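Local coordinates for structural polyprotein, VP2 (Israeli acute paralysis virus, PDB 5CDD) that probably serves as a structural subunit of the viral capsid, VP2 being one of the shell proteins cut from the structural polyprotein, at residues 90-101 with 153-163. Sequence-based numbering, arbitrary orientation.
Sequences RMYLAYSPYDDK and DFVQLYLFPIT
S96 O is gripped by two backbone amides, Q156 N at 3.1 Å across the contact and D99 N at 3.2 Å from the loop of its own segment, which approach from opposite faces of its carbonyl plane. Q156 N accordingly stands above that plane, 52° out of it, whereas in the return bond S96 N lies 2.8 Å from Q156 O and in the carbonyl plane. Reciprocal amide-to-carbonyl bonds likewise join Y92 with F160 and A94 with Y158, none with a donor so far out of plane; these are hydrogen-bonded pairs of an antiparallel sheet, the two strand axes running at 160°. Beyond the last pair, Y98 N makes a single bond to F154 O, and this oxygen also sits over one face of the Y98 ring. F154 CB touches Y98 CZ at 3.4 Å; the Y98 hydroxyl is bonded beyond the contact to S140 and F141. F154 and V155 form a classic beta bulge opposite L51 of strand 47-51.

Side chains sort by face. L93 and L157 lie on one, with CD1 of L93 3.8 Å from CD1 of L157; in each, CG is anti to the backbone N, and the branches meet obliquely. Both also touch V77 of strand 68-81. On the other face Y158 OH makes a weak 3.3 Å bond to D99 OD2, carboxylate and ring planes steeply inclined, and S96 OG donates to D99 OD1 at 2.8 Å. That carboxylate is held further by S107 and V108.

The pairing joins two inner strands of a four-stranded sheet in a picornavirus-like capsid domain. Its chemistry implies that the L93–L157 part of one face is apolar and packs on strand 68-81 of the other sheet, while S96 OG holds D99 OD1 within the segment and the link through OD2 to Y158 is weak.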
loop_
_atom_site.group_PDB
_atom_site.type_symbol
_atom_site.label_atom_id
_atom_site.label_comp_id
_atom_site.label_asym_id
_atom_site.label_seq_id
_atom_site.Cartn_x
_atom_site.Cartn_y
_atom_site.Cartn_z
ATOM N N ARG C 90 -28.724 -26.432 -58.474
ATOM C CA ARG C 90 -27.911 -25.547 -57.650
ATOM C C ARG C 90 -26.576 -26.202 -57.303
ATOM O O ARG C 90 -26.527 -27.373 -56.927
ATOM C CB ARG C 90 -28.659 -25.170 -56.367
ATOM C CG ARG C 90 -27.880 -24.220 -55.482
ATOM C CD ARG C 90 -28.710 -23.665 -54.337
ATOM N NE ARG C 90 -29.809 -22.823 -54.802
ATOM C CZ ARG C 90 -30.354 -21.850 -54.078
ATOM N NH1 ARG C 90 -29.896 -21.593 -52.859
ATOM N NH2 ARG C 90 -31.359 -21.135 -54.567
ATOM N N MET C 91 -25.496 -25.438 -57.433
ATOM C CA MET C 91 -24.159 -25.951 -57.148
ATOM C C MET C 91 -23.455 -25.142 -56.066
ATOM O O MET C 91 -23.956 -24.109 -55.622
ATOM C CB MET C 91 -23.316 -25.936 -58.420
ATOM C CG MET C 91 -24.044 -26.489 -59.624
ATOM S SD MET C 91 -22.945 -26.827 -60.993
ATOM C CE MET C 91 -22.810 -28.606 -60.848
ATOM N N TYR C 92 -22.285 -25.617 -55.650
ATOM C CA TYR C 92 -21.518 -24.939 -54.616
ATOM C C TYR C 92 -20.051 -24.809 -55.012
ATOM O O TYR C 92 -19.384 -25.802 -55.308
ATOM C CB TYR C 92 -21.627 -25.708 -53.297
ATOM C CG TYR C 92 -21.151 -24.938 -52.084
ATOM C CD1 TYR C 92 -21.764 -23.741 -51.712
ATOM C CD2 TYR C 92 -20.104 -25.415 -51.296
ATOM C CE1 TYR C 92 -21.347 -23.037 -50.582
ATOM C CE2 TYR C 92 -19.677 -24.719 -50.163
ATOM C CZ TYR C 92 -20.304 -23.532 -49.812
ATOM O OH TYR C 92 -19.896 -22.842 -48.693
ATOM N N LEU C 93 -19.558 -23.574 -55.023
ATOM C CA LEU C 93 -18.167 -23.307 -55.365
ATOM C C LEU C 93 -17.416 -23.010 -54.072
ATOM O O LEU C 93 -17.641 -21.976 -53.442
ATOM C CB LEU C 93 -18.073 -22.103 -56.306
ATOM C CG LEU C 93 -16.670 -21.730 -56.800
ATOM C CD1 LEU C 93 -16.122 -22.837 -57.693
ATOM C CD2 LEU C 93 -16.733 -20.418 -57.563
ATOM N N ALA C 94 -16.530 -23.918 -53.677
ATOM C CA ALA C 94 -15.763 -23.745 -52.450
ATOM C C ALA C 94 -14.272 -23.966 -52.680
ATOM O O ALA C 94 -13.877 -24.590 -53.663
ATOM C CB ALA C 94 -16.269 -24.707 -51.386
ATOM N N TYR C 95 -13.450 -23.448 -51.772
ATOM C CA TYR C 95 -12.005 -23.610 -51.879
ATOM C C TYR C 95 -11.450 -24.225 -50.601
ATOM O O TYR C 95 -12.068 -24.136 -49.539
ATOM C CB TYR C 95 -11.329 -22.261 -52.171
ATOM C CG TYR C 95 -11.293 -21.282 -51.017
ATOM C CD1 TYR C 95 -10.368 -21.425 -49.982
ATOM C CD2 TYR C 95 -12.166 -20.195 -50.974
ATOM C CE1 TYR C 95 -10.309 -20.509 -48.934
ATOM C CE2 TYR C 95 -12.118 -19.273 -49.930
ATOM C CZ TYR C 95 -11.186 -19.436 -48.914
ATOM O OH TYR C 95 -11.128 -18.526 -47.883
ATOM N N SER C 96 -10.285 -24.855 -50.711
ATOM C CA SER C 96 -9.652 -25.504 -49.571
ATOM C C SER C 96 -8.135 -25.335 -49.600
ATOM O O SER C 96 -7.449 -25.939 -50.424
ATOM C CB SER C 96 -10.006 -26.994 -49.570
ATOM O OG SER C 96 -9.377 -27.673 -48.499
ATOM N N PRO C 97 -7.590 -24.502 -48.698
ATOM C CA PRO C 97 -6.142 -24.270 -48.637
ATOM C C PRO C 97 -5.357 -25.556 -48.370
ATOM O O PRO C 97 -5.669 -26.297 -47.438
ATOM C CB PRO C 97 -6.004 -23.268 -47.492
ATOM C CG PRO C 97 -7.292 -22.512 -47.548
ATOM C CD PRO C 97 -8.299 -23.611 -47.764
ATOM N N TYR C 98 -4.345 -25.816 -49.194
ATOM C CA TYR C 98 -3.507 -27.003 -49.036
ATOM C C TYR C 98 -4.334 -28.271 -48.861
ATOM O O TYR C 98 -3.962 -29.159 -48.097
ATOM C CB TYR C 98 -2.588 -26.830 -47.825
ATOM C CG TYR C 98 -1.585 -25.713 -47.979
ATOM C CD1 TYR C 98 -0.395 -25.911 -48.679
ATOM C CD2 TYR C 98 -1.836 -24.447 -47.450
ATOM C CE1 TYR C 98 0.523 -24.874 -48.849
ATOM C CE2 TYR C 98 -0.927 -23.402 -47.617
ATOM C CZ TYR C 98 0.250 -23.623 -48.317
ATOM O OH TYR C 98 1.151 -22.595 -48.489
ATOM N N ASP C 99 -5.450 -28.357 -49.576
ATOM C CA ASP C 99 -6.327 -29.518 -49.474
ATOM C C ASP C 99 -5.617 -30.819 -49.826
ATOM O O ASP C 99 -5.976 -31.889 -49.334
ATOM C CB ASP C 99 -7.539 -29.347 -50.388
ATOM C CG ASP C 99 -8.584 -30.418 -50.163
ATOM O OD1 ASP C 99 -9.258 -30.377 -49.113
ATOM O OD2 ASP C 99 -8.729 -31.306 -51.027
ATOM N N ASP C 100 -4.603 -30.721 -50.677
ATOM C CA ASP C 100 -3.848 -31.886 -51.116
ATOM C C ASP C 100 -2.506 -32.018 -50.403
ATOM O O ASP C 100 -1.721 -32.916 -50.709
ATOM C CB ASP C 100 -3.616 -31.797 -52.624
ATOM C CG ASP C 100 -2.951 -30.491 -53.035
ATOM O OD1 ASP C 100 -3.504 -29.413 -52.725
ATOM O OD2 ASP C 100 -1.875 -30.540 -53.669
ATOM N N LYS C 101 -2.247 -31.128 -49.451
ATOM C CA LYS C 101 -0.989 -31.148 -48.712
ATOM C C LYS C 101 -1.199 -31.485 -47.238
ATOM O O LYS C 101 -0.331 -31.217 -46.407
ATOM C CB LYS C 101 -0.299 -29.788 -48.819
ATOM C CG LYS C 101 -0.133 -29.264 -50.238
ATOM C CD LYS C 101 0.909 -30.043 -51.017
ATOM C CE LYS C 101 1.114 -29.435 -52.400
ATOM N NZ LYS C 101 1.531 -28.000 -52.346
ATOM N N ASP C 153 1.491 -24.517 -55.009
ATOM C CA ASP C 153 0.082 -24.135 -55.043
ATOM C C ASP C 153 -0.481 -24.332 -53.643
ATOM O O ASP C 153 -0.409 -25.424 -53.081
ATOM C CB ASP C 153 -0.700 -24.962 -56.062
ATOM C CG ASP C 153 -0.499 -24.472 -57.484
ATOM O OD1 ASP C 153 -0.482 -23.243 -57.704
ATOM O OD2 ASP C 153 -0.371 -25.318 -58.389
ATOM N N PHE C 154 -1.036 -23.262 -53.083
ATOM C CA PHE C 154 -1.562 -23.291 -51.725
ATOM C C PHE C 154 -3.074 -23.419 -51.545
ATOM O O PHE C 154 -3.555 -23.470 -50.414
ATOM C CB PHE C 154 -1.072 -22.048 -50.988
ATOM C CG PHE C 154 -1.294 -20.776 -51.746
ATOM C CD1 PHE C 154 -2.562 -20.211 -51.837
ATOM C CD2 PHE C 154 -0.236 -20.152 -52.393
ATOM C CE1 PHE C 154 -2.772 -19.037 -52.563
ATOM C CE2 PHE C 154 -0.433 -18.981 -53.120
ATOM C CZ PHE C 154 -1.704 -18.422 -53.206
ATOM N N VAL C 155 -3.832 -23.473 -52.632
ATOM C CA VAL C 155 -5.279 -23.593 -52.493
ATOM C C VAL C 155 -5.921 -24.324 -53.665
ATOM O O VAL C 155 -5.521 -24.149 -54.816
ATOM C CB VAL C 155 -5.930 -22.196 -52.331
ATOM C CG1 VAL C 155 -5.637 -21.337 -53.545
ATOM C CG2 VAL C 155 -7.427 -22.338 -52.121
ATOM N N GLN C 156 -6.915 -25.152 -53.357
ATOM C CA GLN C 156 -7.631 -25.915 -54.372
ATOM C C GLN C 156 -9.061 -25.408 -54.489
ATOM O O GLN C 156 -9.745 -25.225 -53.483
ATOM C CB GLN C 156 -7.654 -27.401 -54.006
ATOM C CG GLN C 156 -6.282 -28.022 -53.841
ATOM C CD GLN C 156 -5.418 -27.835 -55.066
ATOM O OE1 GLN C 156 -5.801 -28.215 -56.172
ATOM N NE2 GLN C 156 -4.243 -27.246 -54.878
ATOM N N LEU C 157 -9.509 -25.180 -55.718
ATOM C CA LEU C 157 -10.863 -24.701 -55.960
ATOM C C LEU C 157 -11.712 -25.842 -56.517
ATOM O O LEU C 157 -11.272 -26.574 -57.402
ATOM C CB LEU C 157 -10.840 -23.531 -56.945
ATOM C CG LEU C 157 -12.179 -22.845 -57.219
ATOM C CD1 LEU C 157 -12.795 -22.371 -55.912
ATOM C CD2 LEU C 157 -11.963 -21.677 -58.164
ATOM N N TYR C 158 -12.926 -25.987 -55.995
ATOM C CA TYR C 158 -13.821 -27.054 -56.428
ATOM C C TYR C 158 -15.228 -26.562 -56.767
ATOM O O TYR C 158 -15.711 -25.582 -56.198
ATOM C CB TYR C 158 -13.925 -28.120 -55.332
ATOM C CG TYR C 158 -12.645 -28.882 -55.058
ATOM C CD1 TYR C 158 -12.165 -29.824 -55.964
ATOM C CD2 TYR C 158 -11.917 -28.663 -53.887
ATOM C CE1 TYR C 158 -10.991 -30.534 -55.715
ATOM C CE2 TYR C 158 -10.740 -29.364 -53.628
ATOM C CZ TYR C 158 -10.283 -30.299 -54.546
ATOM O OH TYR C 158 -9.121 -30.998 -54.300
ATOM N N LEU C 159 -15.875 -27.256 -57.701
ATOM C CA LEU C 159 -17.241 -26.940 -58.112
ATOM C C LEU C 159 -18.069 -28.211 -57.918
ATOM O O LEU C 159 -17.965 -29.157 -58.700
ATOM C CB LEU C 159 -17.282 -26.506 -59.578
ATOM C CG LEU C 159 -18.665 -26.136 -60.124
ATOM C CD1 LEU C 159 -19.260 -24.996 -59.313
ATOM C CD2 LEU C 159 -18.546 -25.743 -61.585
ATOM N N PHE C 160 -18.881 -28.223 -56.865
ATOM C CA PHE C 160 -19.708 -29.378 -56.532
ATOM C C PHE C 160 -21.190 -29.180 -56.827
ATOM O O PHE C 160 -21.715 -28.069 -56.719
ATOM C CB PHE C 160 -19.573 -29.707 -55.044
ATOM C CG PHE C 160 -18.180 -30.060 -54.611
ATOM C CD1 PHE C 160 -17.616 -31.284 -54.960
ATOM C CD2 PHE C 160 -17.444 -29.183 -53.819
ATOM C CE1 PHE C 160 -16.339 -31.632 -54.521
ATOM C CE2 PHE C 160 -16.169 -29.520 -53.376
ATOM C CZ PHE C 160 -15.614 -30.747 -53.727
ATOM N N PRO C 161 -21.884 -30.261 -57.216
ATOM C CA PRO C 161 -23.319 -30.192 -57.510
ATOM C C PRO C 161 -24.075 -30.543 -56.225
ATOM O O PRO C 161 -24.018 -31.684 -55.765
ATOM C CB PRO C 161 -23.514 -31.268 -58.585
ATOM C CG PRO C 161 -22.115 -31.561 -59.090
ATOM C CD PRO C 161 -21.296 -31.455 -57.844
ATOM N N ILE C 162 -24.765 -29.573 -55.633
ATOM C CA ILE C 162 -25.514 -29.839 -54.407
ATOM C C ILE C 162 -26.695 -30.754 -54.708
ATOM O O ILE C 162 -26.903 -31.761 -54.031
ATOM C CB ILE C 162 -26.046 -28.537 -53.773
ATOM C CG1 ILE C 162 -24.876 -27.654 -53.337
ATOM C CG2 ILE C 162 -26.938 -28.864 -52.582
ATOM C CD1 ILE C 162 -25.297 -26.321 -52.753
ATOM N N THR C 163 -27.464 -30.389 -55.729
ATOM C CA THR C 163 -28.624 -31.164 -56.148
ATOM C C THR C 163 -28.400 -31.649 -57.572
ATOM O O THR C 163 -27.565 -31.105 -58.294
ATOM C CB THR C 163 -29.904 -30.310 -56.149
ATOM O OG1 THR C 163 -29.809 -29.308 -57.170
ATOM C CG2 THR C 163 -30.098 -29.638 -54.803
#